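Side-chain contacts in putative exported protein (Bordetella pertussis Tohama I, PDB 2PFY), which binds pyroglutamic acid and probably delivers it, as a periplasmic solute receptor, to a tripartite ATP-independent (TRAP) transporter: residues Leu16-Asn19 / Ala20-Phe23; Thr44-Lys47 / Arg48-Lys52; Asp253-Arg257 / Asn258-Val262; Gln268-Lys271 / Glu272-Ile276. All coordinates share one frame; numbering follows the deposited sequence.

In the fold
The four contacts are all local, and they follow one another along the chain without overlap. Interaction 1 lies on helix 15-30, which joins strands 2-7 and 35-40 of the five-stranded sheet, and interaction 2 forms the turn from that second strand into helix 51-57; their centres are about 17 Å apart. Interaction 3 closes the long helix 223-257 and leads into strand 261-264 at the edge of the four-stranded sheet. Interaction 4 follows on helix 267-287, its centre about 24 Å from that of interaction 3 and about 35 Å from that of interaction 1. Of the four, interaction 2 carries a residue that holds the bound pyroglutamate.

Interaction 1: residues Leu16-Asn19 / Ala20-Phe23; sequences LTQN and ARQF
Thr17 O receives the amide of Arg21 at 2.9 Å (Arg21 N), with an N-H...O angle of 164°, and CG of the same arginine rests 3.4 Å from that Thr17 O. Similar i to i+4 bonds follow from Gln22 N to Gln18 O and from Phe23 N to Asn19 O, so this is an unbroken run of alpha helix. Along the helix Thr17 and Arg21 lie side by side and point the same way, with Thr17 CG2 4.1 Å from Arg21 NE. The arginine chain is extended from CG to NE, while Gln18 bends at chi2 (-51°) and swings its amide over to the arginine: Gln18 NE2 comes to 3.9 Å from Arg21 CD, at the guanidinium edge, the two planes 27° apart. Both polar ends turn to Asp12 in the preceding loop: its carboxylate forms a salt bridge with Arg21 NE and its carbonyl oxygen takes Gln18 NE2. Thr17 OG1 is bonded to Gln10 O. The helix is the crossover of a beta-alpha-beta unit between strands 2-7 and 35-40. Asn19 and Ala20 pack on Tyr116 of strand 112-119, and Phe23 presses against helix 223-257, where Ala236 O receives Asn19 ND2.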
loop_
_atom_site.group_PDB
_atom_site.type_symbol
_atom_site.label_atom_id
_atom_site.label_comp_id
_atom_site.label_asym_id
_atom_site.label_seq_id
_atom_site.Cartn_x
_atom_site.Cartn_y
_atom_site.Cartn_z
ATOM N N LEU A 16 -9.376 -3.403 0.488
ATOM C CA LEU A 16 -9.169 -1.945 0.376
ATOM C C LEU A 16 -10.116 -1.378 -0.655
ATOM O O LEU A 16 -10.684 -0.293 -0.453
ATOM C CB LEU A 16 -7.709 -1.627 0.004
ATOM C CG LEU A 16 -6.734 -1.962 1.151
ATOM C CD1 LEU A 16 -5.267 -1.857 0.652
ATOM C CD2 LEU A 16 -6.960 -1.040 2.384
ATOM N N THR A 17 -10.280 -2.117 -1.758
ATOM C CA THR A 17 -11.274 -1.781 -2.766
ATOM C C THR A 17 -12.701 -1.827 -2.205
ATOM O O THR A 17 -13.484 -0.916 -2.472
ATOM C CB THR A 17 -11.132 -2.682 -4.009
ATOM O OG1 THR A 17 -9.911 -2.364 -4.660
ATOM C CG2 THR A 17 -12.283 -2.492 -5.032
ATOM N N GLN A 18 -13.033 -2.860 -1.430
ATOM C CA GLN A 18 -14.359 -2.937 -0.804
ATOM C C GLN A 18 -14.544 -1.805 0.197
ATOM O O GLN A 18 -15.624 -1.234 0.323
ATOM C CB GLN A 18 -14.598 -4.328 -0.142
ATOM C CG GLN A 18 -14.808 -5.429 -1.171
ATOM C CD GLN A 18 -15.883 -5.071 -2.228
ATOM O OE1 GLN A 18 -16.969 -4.592 -1.878
ATOM N NE2 GLN A 18 -15.566 -5.279 -3.520
ATOM N N ASN A 19 -13.484 -1.440 0.881
ATOM C CA ASN A 19 -13.589 -0.306 1.822
ATOM C C ASN A 19 -13.867 1.034 1.076
ATOM O O ASN A 19 -14.697 1.861 1.520
ATOM C CB ASN A 19 -12.315 -0.268 2.680
ATOM C CG ASN A 19 -12.400 0.719 3.835
ATOM O OD1 ASN A 19 -13.427 0.853 4.473
ATOM N ND2 ASN A 19 -11.318 1.411 4.097
ATOM N N ALA A 20 -13.219 1.225 -0.074
ATOM C CA ALA A 20 -13.465 2.386 -0.915
ATOM C C ALA A 20 -14.899 2.399 -1.495
ATOM O O ALA A 20 -15.542 3.455 -1.552
ATOM C CB ALA A 20 -12.395 2.485 -2.013
ATOM N N ARG A 21 -15.390 1.232 -1.920
ATOM C CA ARG A 21 -16.789 1.074 -2.362
ATOM C C ARG A 21 -17.782 1.459 -1.248
ATOM O O ARG A 21 -18.782 2.205 -1.487
ATOM C CB ARG A 21 -17.051 -0.349 -2.914
ATOM C CG ARG A 21 -16.302 -0.573 -4.304
ATOM C CD ARG A 21 -16.783 -1.854 -5.021
ATOM N NE ARG A 21 -16.156 -1.990 -6.341
ATOM C CZ ARG A 21 -16.515 -1.295 -7.421
ATOM N NH1 ARG A 21 -17.501 -0.413 -7.352
ATOM N NH2 ARG A 21 -15.897 -1.479 -8.578
ATOM N N GLN A 22 -17.504 1.009 -0.031
ATOM C CA GLN A 22 -18.413 1.320 1.066
ATOM C C GLN A 22 -18.358 2.827 1.366
ATOM O O GLN A 22 -19.401 3.478 1.676
ATOM C CB GLN A 22 -18.086 0.468 2.296
ATOM C CG GLN A 22 -19.041 0.748 3.490
ATOM C CD GLN A 22 -18.919 -0.260 4.621
ATOM O OE1 GLN A 22 -18.347 -1.356 4.462
ATOM N NE2 GLN A 22 -19.425 0.124 5.785
ATOM N N PHE A 23 -17.151 3.377 1.292
ATOM C CA PHE A 23 -16.930 4.831 1.428
ATOM C C PHE A 23 -17.745 5.610 0.383
ATOM O O PHE A 23 -18.437 6.581 0.736
ATOM C CB PHE A 23 -15.426 5.166 1.359
ATOM C CG PHE A 23 -15.141 6.599 0.952
ATOM C CD1 PHE A 23 -15.205 7.631 1.898
ATOM C CD2 PHE A 23 -14.817 6.907 -0.365
ATOM C CE1 PHE A 23 -14.967 8.976 1.516
ATOM C CE2 PHE A 23 -14.584 8.263 -0.776
ATOM C CZ PHE A 23 -14.641 9.277 0.172
#

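Interaction 2: residues Thr44-Lys47 / Arg48-Lys52; sequences TLLK and RPEVK. With PCA (pyroglutamic acid), chain E.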
loop_
_atom_site.group_PDB
_atom_site.type_symbol
_atom_site.label_atom_id
_atom_site.label_comp_id
_atom_site.label_asym_id
_atom_site.label_seq_id
_atom_site.Cartn_x
_atom_site.Cartn_y
_atom_site.Cartn_z
ATOM N N THR A 44 -8.125 -0.334 -13.874
ATOM C CA THR A 44 -8.521 -0.306 -15.290
ATOM C C THR A 44 -8.558 1.111 -15.865
ATOM O O THR A 44 -8.481 1.278 -17.079
ATOM C CB THR A 44 -9.877 -1.016 -15.525
ATOM O OG1 THR A 44 -10.869 -0.411 -14.691
ATOM C CG2 THR A 44 -9.754 -2.459 -15.101
ATOM N N LEU A 45 -8.708 2.116 -15.002
ATOM C CA LEU A 45 -8.781 3.501 -15.431
ATOM C C LEU A 45 -7.377 4.123 -15.390
ATOM O O LEU A 45 -6.895 4.670 -16.364
ATOM C CB LEU A 45 -9.742 4.261 -14.488
ATOM C CG LEU A 45 -10.378 5.577 -14.824
ATOM C CD1 LEU A 45 -10.775 5.581 -16.307
ATOM C CD2 LEU A 45 -11.613 5.769 -13.896
ATOM N N LEU A 46 -6.739 4.049 -14.246
ATOM C CA LEU A 46 -5.378 4.528 -14.029
ATOM C C LEU A 46 -4.584 3.450 -13.306
ATOM O O LEU A 46 -5.077 2.874 -12.357
ATOM C CB LEU A 46 -5.389 5.772 -13.107
ATOM C CG LEU A 46 -5.984 7.050 -13.731
ATOM C CD1 LEU A 46 -6.416 8.049 -12.695
ATOM C CD2 LEU A 46 -4.953 7.687 -14.653
ATOM N N LYS A 47 -3.335 3.235 -13.721
ATOM C CA LYS A 47 -2.424 2.318 -13.037
ATOM C C LYS A 47 -1.776 3.057 -11.869
ATOM O O LYS A 47 -1.744 4.297 -11.844
ATOM C CB LYS A 47 -1.354 1.840 -14.027
ATOM C CG LYS A 47 -1.979 1.014 -15.175
ATOM C CD LYS A 47 -0.950 0.577 -16.179
ATOM C CE LYS A 47 -1.621 -0.377 -17.230
ATOM N NZ LYS A 47 -2.549 0.361 -18.126
ATOM N N ARG A 48 -1.243 2.305 -10.920
ATOM C CA ARG A 48 -0.655 2.869 -9.713
ATOM C C ARG A 48 0.229 4.111 -9.940
ATOM O O ARG A 48 0.037 5.090 -9.253
ATOM C CB ARG A 48 0.122 1.795 -8.942
ATOM C CG ARG A 48 0.882 2.293 -7.725
ATOM C CD ARG A 48 1.565 1.112 -6.985
ATOM N NE ARG A 48 0.604 0.291 -6.245
ATOM C CZ ARG A 48 0.827 -0.973 -5.878
ATOM N NH1 ARG A 48 1.985 -1.554 -6.196
ATOM N NH2 ARG A 48 -0.093 -1.665 -5.200
ATOM N N PRO A 49 1.227 4.036 -10.860
ATOM C CA PRO A 49 2.083 5.199 -11.091
ATOM C C PRO A 49 1.361 6.395 -11.729
ATOM O O PRO A 49 1.941 7.471 -11.775
ATOM C CB PRO A 49 3.145 4.682 -12.097
ATOM C CG PRO A 49 3.020 3.231 -12.102
ATOM C CD PRO A 49 1.626 2.892 -11.712
ATOM N N GLU A 50 0.147 6.183 -12.257
ATOM C CA GLU A 50 -0.650 7.253 -12.939
ATOM C C GLU A 50 -1.690 7.936 -12.060
ATOM O O GLU A 50 -2.272 8.972 -12.462
ATOM C CB GLU A 50 -1.410 6.682 -14.161
ATOM C CG GLU A 50 -0.512 5.992 -15.218
ATOM C CD GLU A 50 -1.295 5.192 -16.245
ATOM O OE1 GLU A 50 -2.426 4.743 -15.974
ATOM O OE2 GLU A 50 -0.750 4.977 -17.335
ATOM N N VAL A 51 -2.005 7.333 -10.912
ATOM C CA VAL A 51 -3.097 7.828 -10.091
ATOM C C VAL A 51 -2.919 9.292 -9.667
ATOM O O VAL A 51 -3.829 10.079 -9.841
ATOM C CB VAL A 51 -3.357 6.940 -8.864
ATOM C CG1 VAL A 51 -4.455 7.613 -7.924
ATOM C CG2 VAL A 51 -3.834 5.531 -9.336
ATOM N N LYS A 52 -1.768 9.652 -9.083
ATOM C CA LYS A 52 -1.655 11.012 -8.521
ATOM C C LYS A 52 -1.858 12.064 -9.585
ATOM O O LYS A 52 -2.623 13.024 -9.405
ATOM C CB LYS A 52 -0.311 11.234 -7.821
ATOM C CG LYS A 52 -0.304 12.556 -7.035
ATOM C CD LYS A 52 1.111 13.061 -6.818
ATOM C CE LYS A 52 1.657 13.597 -8.090
ATOM N NZ LYS A 52 2.703 14.615 -7.762
HETATM N N PCA E . -0.173 -5.520 -2.070
HETATM C CA PCA E . 0.243 -4.428 -2.983
HETATM C CB PCA E . 1.118 -3.452 -2.237
HETATM C CG PCA E . 1.294 -4.016 -0.859
HETATM C CD PCA E . 0.459 -5.252 -0.826
HETATM O OE PCA E . 0.286 -5.940 0.176
HETATM C C PCA E . 0.990 -4.996 -4.174
HETATM O O PCA E . 1.238 -4.348 -5.198
HETATM O OXT PCA E . 1.365 -6.153 -4.116
HETATM O O HOH W 1 -3.977 3.525 -17.560
#
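Lys47 and Glu50 run side by side, pointing the same way, and the carboxylate folds back onto the backbone of the turn. With CG anti to the carbonyl carbon (chi1 -57°) and the chain extended beyond it, Glu50 brings OE1 2.9 Å from Lys47 N, in a nearly straight bond (176°) that meets the oxygen from above the carboxylate plane. Glu50 N returns the grip, 2.7 Å from Lys47 O. The ammonium stays apart, Lys47 NZ lying 4.9 Å from Glu50 OE1, which would give at most a general electrostatic attraction. Leu46 slants across Glu50, its CD2 3.7 Å from Glu50 CB, and its CB reaches Val51 CG2 at 4.1 Å; Leu46 and Val51 both also touch Thr7 of strand 2-7. With the glutamate side chain taking the Lys47 amide and the Lys47 carbonyl taking the Glu50 amide, the turn is closed where the loop after strand 35-40 runs into helix 51-57. Arg48 faces the other way, into the ligand pocket. Its chain, bent at chi3 (-74°), presents the guanidinium edge to the pyroglutamate carboxylate, and one oxygen takes both end nitrogens: Arg48 NH1 is 3.1 Å and Arg48 NH2 3.0 Å from PCA O. Glu9 forms a salt bridge with Arg48 NE and Tyr145 O accepts from Arg48 NH1, which together probably hold the rotation of the group; Arg143 is another donor to the ligand.

Interaction 3: residues Asp253-Arg257 / Asn258-Val262; sequences DTLAR and NGMSV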
loop_
_atom_site.group_PDB
_atom_site.type_symbol
_atom_site.label_atom_id
_atom_site.label_comp_id
_atom_site.label_asym_id
_atom_site.label_seq_id
_atom_site.Cartn_x
_atom_site.Cartn_y
_atom_site.Cartn_z
ATOM N N ASP A 253 -4.142 -18.100 6.669
ATOM C CA ASP A 253 -4.710 -19.479 6.728
ATOM C C ASP A 253 -5.196 -19.910 5.345
ATOM O O ASP A 253 -5.052 -21.084 4.970
ATOM C CB ASP A 253 -5.879 -19.577 7.716
ATOM C CG ASP A 253 -5.471 -19.351 9.182
ATOM O OD1 ASP A 253 -4.339 -19.677 9.610
ATOM O OD2 ASP A 253 -6.330 -18.863 9.956
ATOM N N THR A 254 -5.763 -18.965 4.576
ATOM C CA THR A 254 -6.238 -19.263 3.222
ATOM C C THR A 254 -5.117 -19.763 2.283
ATOM O O THR A 254 -5.335 -20.700 1.498
ATOM C CB THR A 254 -7.008 -18.062 2.592
ATOM O OG1 THR A 254 -8.145 -17.764 3.401
ATOM C CG2 THR A 254 -7.508 -18.394 1.154
ATOM N N LEU A 255 -3.951 -19.119 2.343
ATOM C CA LEU A 255 -2.789 -19.532 1.554
ATOM C C LEU A 255 -2.457 -20.999 1.869
ATOM O O LEU A 255 -2.282 -21.792 0.949
ATOM C CB LEU A 255 -1.574 -18.649 1.922
ATOM C CG LEU A 255 -1.742 -17.130 1.669
ATOM C CD1 LEU A 255 -0.471 -16.436 2.098
ATOM C CD2 LEU A 255 -2.069 -16.796 0.165
ATOM N N ALA A 256 -2.398 -21.329 3.166
ATOM C CA ALA A 256 -2.063 -22.687 3.636
ATOM C C ALA A 256 -3.118 -23.705 3.286
ATOM O O ALA A 256 -2.775 -24.822 2.857
ATOM C CB ALA A 256 -1.761 -22.720 5.154
ATOM N N ARG A 257 -4.393 -23.335 3.416
ATOM C CA ARG A 257 -5.501 -24.259 3.050
ATOM C C ARG A 257 -5.402 -24.645 1.580
ATOM O O ARG A 257 -5.705 -25.794 1.184
ATOM C CB ARG A 257 -6.862 -23.635 3.376
ATOM C CG ARG A 257 -8.070 -24.466 2.984
ATOM C CD ARG A 257 -9.350 -23.925 3.634
ATOM N NE ARG A 257 -9.656 -22.561 3.228
ATOM C CZ ARG A 257 -9.411 -21.440 3.922
ATOM N NH1 ARG A 257 -8.809 -21.432 5.144
ATOM N NH2 ARG A 257 -9.785 -20.285 3.367
ATOM N N ASN A 258 -4.972 -23.690 0.759
ATOM C CA ASN A 258 -4.813 -23.932 -0.667
ATOM C C ASN A 258 -3.478 -24.533 -1.092
ATOM O O ASN A 258 -3.157 -24.536 -2.282
ATOM C CB ASN A 258 -5.115 -22.640 -1.427
ATOM C CG ASN A 258 -6.599 -22.369 -1.449
ATOM O OD1 ASN A 258 -7.323 -23.049 -2.174
ATOM N ND2 ASN A 258 -7.071 -21.465 -0.578
ATOM N N GLY A 259 -2.725 -25.021 -0.103
ATOM C CA GLY A 259 -1.525 -25.846 -0.293
ATOM C C GLY A 259 -0.166 -25.142 -0.286
ATOM O O GLY A 259 0.871 -25.789 -0.527
HETATM N N MSE A 260 -0.137 -23.831 -0.039
HETATM C CA MSE A 260 1.158 -23.157 0.172
HETATM C C MSE A 260 1.774 -23.632 1.474
HETATM O O MSE A 260 1.076 -23.884 2.464
HETATM C CB MSE A 260 1.018 -21.617 0.214
HETATM C CG MSE A 260 0.550 -21.041 -1.074
HETATM SE SE MSE A 260 1.082 -19.136 -1.240
HETATM C CE MSE A 260 3.039 -19.376 -1.436
ATOM N N SER A 261 3.094 -23.756 1.482
ATOM C CA SER A 261 3.759 -23.902 2.740
ATOM C C SER A 261 3.765 -22.515 3.373
ATOM O O SER A 261 4.216 -21.552 2.765
ATOM C CB SER A 261 5.175 -24.461 2.521
ATOM O OG SER A 261 5.917 -24.321 3.710
ATOM N N VAL A 262 3.217 -22.387 4.569
ATOM C CA VAL A 262 3.284 -21.100 5.278
ATOM C C VAL A 262 4.250 -21.252 6.424
ATOM O O VAL A 262 4.062 -22.121 7.275
ATOM C CB VAL A 262 1.883 -20.595 5.766
ATOM C CG1 VAL A 262 2.026 -19.441 6.775
ATOM C CG2 VAL A 262 1.061 -20.154 4.557
#
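Leu255 sits at the apolar centre, with Val262 CG2 4.0 Å from Leu255 CB and the selenium of Met260, a selenomethionine, 4.2 Å from the same CB. Leu255 and Met260 lie alongside each other, pointing the same way, and Tyr126 and Tyr199 of the neighbouring strands also touch both. Val262 CG2 also meets Ala256 CB, at 3.9 Å, which brings the start of strand 261-264 back against the end of the helix. Further out, Thr254 and Asn258 run side by side. Asn258 CG stands anti to its carbonyl carbon (chi1 -74°), which brings the side-chain amide back over the last turn: Asn258 ND2 is 2.8 Å from Thr254 O, while Asn258 N reaches the same oxygen, 3.1 Å from Thr254 O, from the opposite face of its plane. That carbonyl is therefore gripped twice by one residue. At the polar edge, Arg257 NH2 makes a weak bond to Thr254 OG1, whose stronger partner is Glu250 O. The chain reverses at Gly259, which has positive phi (96°): Met260 N bonds to Leu255 O at 3.1 Å and Gly259 N to Ala256 O at 3.0 Å. These paired bonds define a Schellman motif, with Gly259 as its C-prime residue, ending helix 223-257 just before strand 261-264.

Interaction 4: residues Gln268-Lys271 / Glu272-Ile276; sequences QLAK and ELQAI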
loop_
_atom_site.group_PDB
_atom_site.type_symbol
_atom_site.label_atom_id
_atom_site.label_comp_id
_atom_site.label_asym_id
_atom_site.label_seq_id
_atom_site.Cartn_x
_atom_site.Cartn_y
_atom_site.Cartn_z
ATOM N N GLN A 268 18.196 -16.370 9.792
ATOM C CA GLN A 268 19.220 -15.679 9.006
ATOM C C GLN A 268 18.568 -14.598 8.136
ATOM O O GLN A 268 19.019 -13.467 8.116
ATOM C CB GLN A 268 20.011 -16.671 8.151
ATOM C CG GLN A 268 21.143 -16.031 7.331
ATOM C CD GLN A 268 22.302 -15.539 8.177
ATOM O OE1 GLN A 268 22.456 -15.922 9.337
ATOM N NE2 GLN A 268 23.128 -14.695 7.590
ATOM N N LEU A 269 17.484 -14.943 7.440
ATOM C CA LEU A 269 16.723 -13.934 6.706
ATOM C C LEU A 269 16.295 -12.799 7.663
ATOM O O LEU A 269 16.444 -11.622 7.336
ATOM C CB LEU A 269 15.518 -14.568 5.979
ATOM C CG LEU A 269 14.920 -13.715 4.849
ATOM C CD1 LEU A 269 15.938 -13.445 3.726
ATOM C CD2 LEU A 269 13.653 -14.360 4.289
ATOM N N ALA A 270 15.815 -13.145 8.852
ATOM C CA ALA A 270 15.387 -12.103 9.811
ATOM C C ALA A 270 16.553 -11.158 10.059
ATOM O O ALA A 270 16.406 -9.943 9.921
ATOM C CB ALA A 270 14.888 -12.703 11.141
ATOM N N LYS A 271 17.719 -11.730 10.383
ATOM C CA LYS A 271 18.929 -10.930 10.612
ATOM C C LYS A 271 19.271 -10.026 9.425
ATOM O O LYS A 271 19.549 -8.854 9.601
ATOM C CB LYS A 271 20.134 -11.849 10.939
ATOM C CG LYS A 271 20.537 -11.848 12.391
ATOM C CD LYS A 271 21.681 -12.866 12.665
ATOM C CE LYS A 271 23.094 -12.252 12.600
ATOM N NZ LYS A 271 23.573 -11.993 11.213
ATOM N N GLU A 272 19.243 -10.579 8.221
ATOM C CA GLU A 272 19.707 -9.864 7.030
ATOM C C GLU A 272 18.740 -8.754 6.611
ATOM O O GLU A 272 19.169 -7.669 6.191
ATOM C CB GLU A 272 19.968 -10.844 5.879
ATOM C CG GLU A 272 21.194 -11.802 6.106
ATOM C CD GLU A 272 21.227 -12.996 5.136
ATOM O OE1 GLU A 272 20.144 -13.422 4.630
ATOM O OE2 GLU A 272 22.342 -13.528 4.887
ATOM N N LEU A 273 17.434 -9.015 6.730
ATOM C CA LEU A 273 16.418 -7.992 6.421
ATOM C C LEU A 273 16.441 -6.850 7.432
ATOM O O LEU A 273 16.218 -5.697 7.063
ATOM C CB LEU A 273 15.022 -8.615 6.343
ATOM C CG LEU A 273 14.750 -9.580 5.174
ATOM C CD1 LEU A 273 13.311 -10.178 5.254
ATOM C CD2 LEU A 273 14.969 -8.906 3.828
ATOM N N GLN A 274 16.703 -7.177 8.699
ATOM C CA GLN A 274 16.906 -6.171 9.751
ATOM C C GLN A 274 18.100 -5.262 9.423
ATOM O O GLN A 274 18.028 -4.043 9.598
ATOM C CB GLN A 274 17.070 -6.828 11.135
ATOM C CG GLN A 274 15.725 -7.356 11.732
ATOM C CD GLN A 274 15.879 -8.418 12.839
ATOM O OE1 GLN A 274 16.987 -8.703 13.309
ATOM N NE2 GLN A 274 14.753 -9.007 13.253
ATOM N N ALA A 275 19.187 -5.855 8.942
ATOM C CA ALA A 275 20.356 -5.073 8.505
ATOM C C ALA A 275 20.011 -4.208 7.283
ATOM O O ALA A 275 20.416 -3.033 7.226
ATOM C CB ALA A 275 21.573 -5.970 8.232
ATOM N N ILE A 276 19.233 -4.775 6.343
ATOM C CA ILE A 276 18.731 -4.004 5.201
ATOM C C ILE A 276 17.866 -2.807 5.643
ATOM O O ILE A 276 17.966 -1.732 5.057
ATOM C CB ILE A 276 18.017 -4.894 4.143
ATOM C CG1 ILE A 276 19.059 -5.694 3.347
ATOM C CG2 ILE A 276 17.145 -4.058 3.184
ATOM C CD1 ILE A 276 18.472 -6.695 2.425
#
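Near the start of helix 267-287, side chains one turn apart meet, Gln268 with Glu272 and Leu269 with Leu273. Gln268 CG is anti to the backbone N and the chain bends at chi2 (70°), which carries the amide over the carboxylate of Glu272. Gln268 NE2 donates to Glu272 OE2 at 3.0 Å, with an N-H...O angle of 167°. The acceptor lies in the plane of the glutamine amide, but the donor comes down from above the carboxylate plane, and the two planes stand 81° apart. The other carboxylate oxygen, Glu272 OE1, accepts from Leu134 N in a neighbouring loop, so each carboxylate oxygen has a donor. The backbone bond from Glu272 N to Gln268 O, at 2.9 Å, joins the same two residues. On the buried side the leucines pass at a slant, Leu269 CG 3.9 Å from Leu273 CD1, and both rest on Ile125 of strand 124-127. Gln274 extends along the outer surface, its CG 3.2 Å from Ala270 O, while Gln274 N donates to the same Ala270 O at 3.0 Å. Leu273 N to Leu269 O and Ala275 N to Lys271 O complete the i to i+4 ladder. The result is an amphipathic helix turn, with leucines packed toward the four-stranded sheet and a glutamine-glutamate i to i+4 pair tied to the adjoining loop.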